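Local structure of probable branched-chain amino acid ABC transporter, amino acid binding protein (Thermus thermophilus, 3LKB) at residues Ile94-Ile108 and Asn115-Gln129. The protein binds valine and probably serves as the branched-chain amino acid-binding component of an ABC transporter. The protein carries 2 engineered substitutions. Numbering follows the deposited sequence.
Sequences IQELRIPTIPASMHI and NNDYIFLPTTSYSEQ. With VAL (valine), chain C.
One face of the Tyr118 ring is covered by Arg98 CA, 3.6 Å from the ring centroid, a CH-pi contact. Arg98 then runs extended past the phenol, and its NH1 donates to Tyr118 OH (3.0 Å) within the guanidinium plane, with guanidinium and ring nearly perpendicular. Beside them the amide of Gln95 works in both directions: OE1 receives Asp117 N on a lone pair, while NE2 reaches Asp117 OD2 (2.9 Å) from above the carboxylate plane. The bend at chi2 (70°) turns this amide toward Asp117 in the type I turn Asn116-Ile119, and a water linking Gln95 OE1, Asn115 O and Tyr118 N fixes it. Backbone bonds follow, Thr101 N to Tyr118 O and Phe120 N to Thr101 O, both 2.8 Å. Met106 lays CB over the face of Tyr126, 4.0 Å from the ring centroid, its sulfur oblique to the same ring, a Met-aromatic contact. Met106 O accepts Tyr126 N (2.8 Å) just where Ser125, the N-cap of helix 126-140, accepts Glu128 N with its OG. Ser105 OG, bonded to Thr84, closes an ST turn with His107 N. Strand 101-103 pairs in parallel with strand 79-81; the loop after it brings Ala104 and Ser105, and the start of helix 126-140 brings Tyr126, to the valine pocket of this periplasmic binding protein fold.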
# COMPACT_ATOMS: atom_id res chain seq x y z
N ILE A 94 3.65 25.32 11.56
CA ILE A 94 4.32 25.68 10.30
C ILE A 94 4.61 27.18 10.22
O ILE A 94 5.71 27.59 9.90
CB ILE A 94 3.50 25.22 9.06
CG1 ILE A 94 3.37 23.68 9.05
CG2 ILE A 94 4.13 25.77 7.77
CD1 ILE A 94 2.66 23.08 7.92
N GLN A 95 3.57 27.96 10.47
CA GLN A 95 3.63 29.40 10.63
C GLN A 95 4.70 29.82 11.65
O GLN A 95 5.52 30.71 11.35
CB GLN A 95 2.24 29.93 11.03
CG GLN A 95 2.10 31.47 11.11
CD GLN A 95 2.16 32.14 9.74
OE1 GLN A 95 1.79 31.53 8.70
NE2 GLN A 95 2.63 33.40 9.71
N GLU A 96 4.71 29.20 12.84
CA GLU A 96 5.66 29.63 13.91
C GLU A 96 7.09 29.43 13.48
O GLU A 96 7.90 30.31 13.60
CB GLU A 96 5.41 28.88 15.24
CG GLU A 96 6.51 29.10 16.33
CD GLU A 96 6.29 28.27 17.61
OE1 GLU A 96 5.12 28.15 18.08
OE2 GLU A 96 7.29 27.71 18.14
N LEU A 97 7.38 28.28 12.91
CA LEU A 97 8.75 28.08 12.49
C LEU A 97 9.06 28.47 11.05
O LEU A 97 10.17 28.24 10.59
CB LEU A 97 9.21 26.65 12.82
CG LEU A 97 8.36 25.49 12.36
CD1 LEU A 97 8.82 25.21 10.97
CD2 LEU A 97 8.57 24.27 13.24
N ARG A 98 8.09 29.08 10.36
CA ARG A 98 8.31 29.61 9.02
C ARG A 98 8.92 28.60 8.03
O ARG A 98 9.83 28.94 7.28
CB ARG A 98 9.24 30.84 9.08
CG ARG A 98 8.86 31.90 10.09
CD ARG A 98 9.87 33.01 10.09
NE ARG A 98 9.62 33.98 11.16
CZ ARG A 98 8.85 35.08 11.05
NH1 ARG A 98 8.22 35.38 9.91
NH2 ARG A 98 8.71 35.90 12.09
N ILE A 99 8.46 27.36 8.01
CA ILE A 99 8.95 26.52 6.90
C ILE A 99 7.96 26.31 5.77
O ILE A 99 6.87 25.77 5.99
CB ILE A 99 9.64 25.19 7.33
CG1 ILE A 99 8.67 24.06 7.45
CG2 ILE A 99 10.58 25.34 8.62
CD1 ILE A 99 9.36 22.80 6.98
N PRO A 100 8.34 26.72 4.55
CA PRO A 100 7.50 26.50 3.34
C PRO A 100 7.06 25.07 3.23
O PRO A 100 7.87 24.17 3.39
CB PRO A 100 8.45 26.81 2.19
CG PRO A 100 9.45 27.74 2.77
CD PRO A 100 9.66 27.27 4.20
N THR A 101 5.79 24.86 2.91
CA THR A 101 5.18 23.55 2.98
C THR A 101 4.39 23.35 1.74
O THR A 101 3.52 24.19 1.43
CB THR A 101 4.24 23.48 4.18
OG1 THR A 101 5.05 23.49 5.35
CG2 THR A 101 3.39 22.22 4.21
N ILE A 102 4.69 22.28 1.02
CA ILE A 102 3.98 22.01 -0.21
C ILE A 102 3.17 20.74 -0.00
O ILE A 102 3.75 19.65 0.04
CB ILE A 102 4.98 21.79 -1.36
CG1 ILE A 102 5.90 23.01 -1.45
CG2 ILE A 102 4.24 21.46 -2.66
CD1 ILE A 102 7.15 22.82 -2.35
N PRO A 103 1.84 20.86 0.15
CA PRO A 103 0.96 19.72 0.42
C PRO A 103 0.43 18.99 -0.83
O PRO A 103 0.20 19.59 -1.87
CB PRO A 103 -0.22 20.37 1.16
CG PRO A 103 0.04 21.82 1.23
CD PRO A 103 1.09 22.13 0.24
N ALA A 104 0.25 17.68 -0.70
CA ALA A 104 -0.60 16.90 -1.60
C ALA A 104 -2.07 17.26 -1.45
O ALA A 104 -2.82 17.11 -2.37
CB ALA A 104 -0.42 15.41 -1.34
N SER A 105 -2.48 17.64 -0.25
CA SER A 105 -3.81 18.10 -0.01
C SER A 105 -4.02 19.37 -0.84
O SER A 105 -3.18 20.27 -0.83
CB SER A 105 -3.97 18.51 1.46
OG SER A 105 -5.17 19.25 1.63
N MET A 106 -5.17 19.46 -1.49
CA MET A 106 -5.48 20.66 -2.24
C MET A 106 -6.63 21.44 -1.56
O MET A 106 -7.53 22.01 -2.20
CB MET A 106 -5.78 20.22 -3.67
CG MET A 106 -4.77 19.08 -4.21
SD MET A 106 -5.41 18.36 -5.70
CE MET A 106 -3.89 17.63 -6.28
N HIS A 107 -6.62 21.47 -0.24
CA HIS A 107 -7.73 22.10 0.40
C HIS A 107 -7.47 23.60 0.50
O HIS A 107 -6.42 24.01 0.98
CB HIS A 107 -7.97 21.51 1.77
CG HIS A 107 -9.16 22.10 2.43
ND1 HIS A 107 -9.40 21.98 3.78
CD2 HIS A 107 -10.17 22.84 1.93
CE1 HIS A 107 -10.54 22.59 4.08
NE2 HIS A 107 -11.02 23.12 2.97
N ILE A 108 -8.41 24.41 0.03
CA ILE A 108 -8.17 25.86 -0.03
C ILE A 108 -7.94 26.53 1.35
O ILE A 108 -7.17 27.52 1.49
CB ILE A 108 -9.29 26.56 -0.76
CG1 ILE A 108 -8.87 27.97 -1.11
CG2 ILE A 108 -10.62 26.52 0.07
CD1 ILE A 108 -7.79 28.05 -2.21
N ASN A 115 -2.30 31.80 9.73
CA ASN A 115 -1.23 30.80 9.69
C ASN A 115 -0.99 30.23 8.29
O ASN A 115 -0.68 29.05 8.13
CB ASN A 115 -1.46 29.68 10.73
CG ASN A 115 -1.51 30.20 12.17
OD1 ASN A 115 -0.77 31.11 12.53
ND2 ASN A 115 -2.39 29.60 13.00
N ASN A 116 -1.13 31.09 7.30
CA ASN A 116 -1.09 30.71 5.89
C ASN A 116 0.10 31.29 5.09
O ASN A 116 0.19 31.07 3.88
CB ASN A 116 -2.40 31.13 5.22
CG ASN A 116 -2.60 32.66 5.18
OD1 ASN A 116 -3.08 33.20 4.18
ND2 ASN A 116 -2.28 33.35 6.27
N ASP A 117 1.03 31.99 5.73
CA ASP A 117 2.10 32.62 4.97
C ASP A 117 3.07 31.64 4.27
O ASP A 117 3.67 31.99 3.24
CB ASP A 117 2.87 33.60 5.84
CG ASP A 117 2.02 34.77 6.36
OD1 ASP A 117 1.08 35.26 5.65
OD2 ASP A 117 2.34 35.22 7.50
N TYR A 118 3.18 30.42 4.81
CA TYR A 118 4.18 29.44 4.33
C TYR A 118 3.67 28.18 3.62
O TYR A 118 4.44 27.25 3.42
CB TYR A 118 5.10 29.02 5.48
CG TYR A 118 5.77 30.21 6.06
CD1 TYR A 118 5.27 30.82 7.22
CD2 TYR A 118 6.84 30.82 5.39
CE1 TYR A 118 5.85 31.94 7.72
CE2 TYR A 118 7.43 31.95 5.86
CZ TYR A 118 6.93 32.51 7.05
OH TYR A 118 7.53 33.62 7.59
N ILE A 119 2.40 28.16 3.23
CA ILE A 119 1.85 26.95 2.63
C ILE A 119 1.57 27.19 1.18
O ILE A 119 0.90 28.17 0.84
CB ILE A 119 0.57 26.59 3.36
CG1 ILE A 119 0.93 26.31 4.84
CG2 ILE A 119 -0.17 25.44 2.62
CD1 ILE A 119 -0.27 26.14 5.74
N PHE A 120 2.09 26.34 0.30
CA PHE A 120 1.91 26.57 -1.14
C PHE A 120 1.31 25.38 -1.82
O PHE A 120 1.90 24.32 -1.82
CB PHE A 120 3.23 26.97 -1.81
CG PHE A 120 3.79 28.24 -1.30
CD1 PHE A 120 4.62 28.24 -0.17
CD2 PHE A 120 3.47 29.44 -1.90
CE1 PHE A 120 5.09 29.45 0.35
CE2 PHE A 120 3.97 30.65 -1.42
CZ PHE A 120 4.78 30.65 -0.29
N LEU A 121 0.13 25.58 -2.42
CA LEU A 121 -0.61 24.57 -3.14
C LEU A 121 -0.04 24.46 -4.55
O LEU A 121 0.06 25.47 -5.25
CB LEU A 121 -2.07 24.99 -3.19
CG LEU A 121 -2.99 24.35 -2.17
CD1 LEU A 121 -2.30 24.06 -0.87
CD2 LEU A 121 -4.26 25.13 -1.94
N PRO A 122 0.39 23.24 -4.96
CA PRO A 122 0.94 23.10 -6.30
C PRO A 122 -0.13 23.28 -7.35
O PRO A 122 0.18 23.79 -8.41
CB PRO A 122 1.46 21.65 -6.32
CG PRO A 122 1.68 21.29 -4.96
CD PRO A 122 0.57 22.01 -4.18
N THR A 123 -1.38 22.90 -7.06
CA THR A 123 -2.46 23.03 -8.06
C THR A 123 -3.78 23.56 -7.52
O THR A 123 -3.91 23.87 -6.35
CB THR A 123 -2.77 21.69 -8.80
OG1 THR A 123 -3.57 20.82 -7.97
CG2 THR A 123 -1.51 20.97 -9.27
N THR A 124 -4.78 23.62 -8.39
CA THR A 124 -6.12 24.03 -7.96
C THR A 124 -6.64 23.29 -6.74
O THR A 124 -6.20 22.18 -6.43
CB THR A 124 -7.15 23.86 -9.09
OG1 THR A 124 -7.20 22.47 -9.50
CG2 THR A 124 -6.79 24.79 -10.27
N SER A 125 -7.60 23.90 -6.04
CA SER A 125 -8.08 23.37 -4.78
C SER A 125 -9.22 22.39 -5.06
O SER A 125 -9.77 22.40 -6.17
CB SER A 125 -8.54 24.52 -3.89
OG SER A 125 -9.70 25.15 -4.42
N TYR A 126 -9.57 21.58 -4.05
CA TYR A 126 -10.74 20.70 -4.12
C TYR A 126 -11.99 21.51 -4.43
O TYR A 126 -12.81 21.10 -5.26
CB TYR A 126 -10.98 19.93 -2.80
CG TYR A 126 -9.82 19.06 -2.36
CD1 TYR A 126 -9.20 18.22 -3.26
CD2 TYR A 126 -9.33 19.08 -1.02
CE1 TYR A 126 -8.19 17.43 -2.90
CE2 TYR A 126 -8.27 18.29 -0.66
CZ TYR A 126 -7.72 17.47 -1.63
OH TYR A 126 -6.68 16.64 -1.41
N SER A 127 -12.14 22.63 -3.74
CA SER A 127 -13.26 23.56 -3.99
C SER A 127 -13.42 24.07 -5.43
O SER A 127 -14.52 23.98 -5.99
CB SER A 127 -13.17 24.76 -3.03
OG SER A 127 -13.35 24.29 -1.72
N GLU A 128 -12.35 24.60 -6.02
CA GLU A 128 -12.43 25.05 -7.41
C GLU A 128 -12.85 23.90 -8.33
O GLU A 128 -13.70 24.07 -9.19
CB GLU A 128 -11.09 25.66 -7.88
CG GLU A 128 -11.16 26.34 -9.23
CD GLU A 128 -10.15 27.47 -9.44
OE1 GLU A 128 -9.15 27.62 -8.68
OE2 GLU A 128 -10.38 28.23 -10.39
N GLN A 129 -12.21 22.75 -8.14
CA GLN A 129 -12.49 21.51 -8.86
C GLN A 129 -13.96 21.18 -8.76
O GLN A 129 -14.62 21.00 -9.78
CB GLN A 129 -11.61 20.33 -8.28
CG GLN A 129 -10.14 20.51 -8.63
CD GLN A 129 -9.21 19.63 -7.84
OE1 GLN A 129 -9.60 18.61 -7.27
NE2 GLN A 129 -7.98 20.04 -7.77
N VAL C . -6.01 12.37 0.26
CA VAL C . -5.67 13.85 0.30
C VAL C . -4.21 14.13 0.48
O VAL C . -3.61 14.30 -0.56
CB VAL C . -6.35 14.60 1.43
CG1 VAL C . -5.89 14.18 2.74
CG2 VAL C . -6.07 15.96 1.26
O HOH W 1 2.05 29.10 7.22